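Local coordinates for fluvirucin B1 DH domain from module 1 (Actinomadura vulgaris, PDB 6OBV), which probably dehydrates the beta-hydroxyacyl intermediate made by module 1 of the fluvirucin B1 polyketide synthase, giving an alpha,beta-unsaturated chain, at residues A[113-118]-A[134-139]. Numbering follows the deposited sequence.
Sequences EPVQLQ and VHARTG
Gln-116 and Arg-137 lie side by side and point the same way from neighbouring antiparallel strands. Gln-116 OE1 accepts from Arg-137 NE at 2.6 Å, a short and nearly straight bond. Arg-137 NH2 adds a weak second bond to the same oxygen. The oxygen sits at the guanidinium edge, in its plane, and the amide plane is turned only 30° from that plane. Arg-137 has its CG between backbone N and carbonyl carbon (chi1 65°), and the chain then runs extended to NE, which brings the guanidinium alongside the amide. The other terminal nitrogen, NH1, makes a salt bridge to Glu-45 OE1 of the second subunit.

Beneath these side chains the backbones of the same two residues are joined both ways. Gln-116 N donates to Arg-137 O at 2.8 Å, and Arg-137 N returns a bond to Gln-116 O. Gln-118 and His-135 form the next hydrogen-bonded pair, in which His-135 N reaches Gln-118 O at 2.8 Å with an angle of 172° at the hydrogen. Gln-118 NE2 is hydrogen-bonded to the backbone O of Glu-45 of the second subunit.

The other face is mostly apolar. Ala-136 CB lies 3.9 Å from Val-115 CG1 and 4.1 Å from Leu-117 CD2. Val-115 CG2 meets Thr-138 CG2 at 3.6 Å, while Thr-138 OG1 bonds to Arg-141. Leu-85 of helix 79-92 packs on Leu-117, and Phe-82 of that helix packs on Val-134.

Strand 52-58 pairs with the outer edge of 115-118, and strand 144-152 with that of 134-137. The contact is thus the open end of an antiparallel beta hairpin within the double hot-dog fold of polyketide synthase dehydratases, with one face toward a helix and the other meeting the second subunit.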
loop_
_atom_site.group_PDB
_atom_site.type_symbol
_atom_site.label_atom_id
_atom_site.label_comp_id
_atom_site.label_asym_id
_atom_site.label_seq_id
_atom_site.Cartn_x
_atom_site.Cartn_y
_atom_site.Cartn_z
ATOM N N GLU A 113 -1.361 -8.609 20.991
ATOM C CA GLU A 113 -0.448 -8.041 20.020
ATOM C C GLU A 113 -1.190 -7.757 18.717
ATOM O O GLU A 113 -1.951 -8.608 18.245
ATOM C CB GLU A 113 0.706 -8.998 19.773
ATOM C CG GLU A 113 1.977 -8.627 20.501
ATOM C CD GLU A 113 3.171 -9.354 19.933
ATOM O OE1 GLU A 113 3.820 -8.800 19.012
ATOM O OE2 GLU A 113 3.440 -10.486 20.393
ATOM N N PRO A 114 -1.006 -6.588 18.112
ATOM C CA PRO A 114 -1.670 -6.307 16.838
ATOM C C PRO A 114 -1.075 -7.110 15.693
ATOM O O PRO A 114 0.093 -7.506 15.712
ATOM C CB PRO A 114 -1.435 -4.810 16.644
ATOM C CG PRO A 114 -0.201 -4.547 17.364
ATOM C CD PRO A 114 -0.221 -5.442 18.579
ATOM N N VAL A 115 -1.901 -7.337 14.679
ATOM C CA VAL A 115 -1.521 -8.075 13.482
ATOM C C VAL A 115 -1.711 -7.174 12.272
ATOM O O VAL A 115 -2.794 -6.605 12.076
ATOM C CB VAL A 115 -2.351 -9.359 13.339
ATOM C CG1 VAL A 115 -1.955 -10.119 12.093
ATOM C CG2 VAL A 115 -2.223 -10.224 14.600
ATOM N N GLN A 116 -0.657 -7.043 11.464
ATOM C CA GLN A 116 -0.754 -6.347 10.188
ATOM C C GLN A 116 -1.298 -7.292 9.123
ATOM O O GLN A 116 -0.840 -8.431 9.009
ATOM C CB GLN A 116 0.618 -5.825 9.760
ATOM C CG GLN A 116 1.131 -4.684 10.596
ATOM C CD GLN A 116 2.410 -4.111 10.023
ATOM O OE1 GLN A 116 3.208 -4.828 9.386
ATOM N NE2 GLN A 116 2.609 -2.806 10.223
ATOM N N LEU A 117 -2.279 -6.828 8.346
ATOM C CA LEU A 117 -2.903 -7.635 7.298
ATOM C C LEU A 117 -2.592 -7.034 5.938
ATOM O O LEU A 117 -2.578 -5.811 5.796
ATOM C CB LEU A 117 -4.423 -7.694 7.467
ATOM C CG LEU A 117 -5.021 -8.326 8.717
ATOM C CD1 LEU A 117 -6.568 -8.329 8.593
ATOM C CD2 LEU A 117 -4.487 -9.735 8.890
ATOM N N GLN A 118 -2.361 -7.883 4.935
ATOM C CA GLN A 118 -2.249 -7.407 3.558
ATOM C C GLN A 118 -2.944 -8.383 2.627
ATOM O O GLN A 118 -2.652 -9.581 2.655
ATOM C CB GLN A 118 -0.794 -7.240 3.107
ATOM C CG GLN A 118 -0.269 -5.836 3.189
ATOM C CD GLN A 118 1.008 -5.644 2.388
ATOM O OE1 GLN A 118 1.142 -6.152 1.277
ATOM N NE2 GLN A 118 1.954 -4.917 2.958
ATOM N N VAL A 134 -3.593 -13.560 1.006
ATOM C CA VAL A 134 -3.632 -12.847 2.288
ATOM C C VAL A 134 -2.340 -13.151 3.042
ATOM O O VAL A 134 -2.013 -14.321 3.272
ATOM C CB VAL A 134 -4.856 -13.228 3.143
ATOM C CG1 VAL A 134 -4.910 -12.365 4.413
ATOM C CG2 VAL A 134 -6.158 -13.045 2.376
ATOM N N HIS A 135 -1.603 -12.102 3.411
ATOM C CA HIS A 135 -0.399 -12.166 4.229
ATOM C C HIS A 135 -0.638 -11.491 5.579
ATOM O O HIS A 135 -1.485 -10.609 5.715
ATOM C CB HIS A 135 0.784 -11.489 3.521
ATOM C CG HIS A 135 1.241 -12.211 2.292
ATOM N ND1 HIS A 135 0.580 -12.120 1.083
ATOM C CD2 HIS A 135 2.285 -13.049 2.089
ATOM C CE1 HIS A 135 1.202 -12.862 0.189
ATOM N NE2 HIS A 135 2.240 -13.436 0.772
ATOM N N ALA A 136 0.135 -11.897 6.581
ATOM C CA ALA A 136 -0.006 -11.301 7.899
ATOM C C ALA A 136 1.324 -11.356 8.619
ATOM O O ALA A 136 2.190 -12.190 8.321
ATOM C CB ALA A 136 -1.093 -12.006 8.733
ATOM N N ARG A 137 1.483 -10.448 9.577
ATOM C CA ARG A 137 2.655 -10.487 10.441
ATOM C C ARG A 137 2.372 -9.669 11.687
ATOM O O ARG A 137 1.479 -8.812 11.704
ATOM C CB ARG A 137 3.897 -9.955 9.724
ATOM C CG ARG A 137 3.806 -8.497 9.380
ATOM C CD ARG A 137 5.181 -7.889 9.273
ATOM N NE ARG A 137 5.118 -6.491 8.852
ATOM C CZ ARG A 137 6.115 -5.848 8.252
ATOM N NH1 ARG A 137 7.253 -6.479 8.000
ATOM N NH2 ARG A 137 5.973 -4.575 7.895
ATOM N N THR A 138 3.123 -9.972 12.747
ATOM C CA THR A 138 3.074 -9.227 13.996
ATOM C C THR A 138 4.460 -8.693 14.286
ATOM O O THR A 138 5.460 -9.372 14.021
ATOM C CB THR A 138 2.614 -10.086 15.180
ATOM O OG1 THR A 138 3.635 -11.036 15.503
ATOM C CG2 THR A 138 1.359 -10.828 14.845
ATOM N N GLY A 139 4.506 -7.489 14.849
ATOM C CA GLY A 139 5.779 -6.846 15.118
ATOM C C GLY A 139 6.633 -6.790 13.872
ATOM O O GLY A 139 6.167 -6.435 12.779
#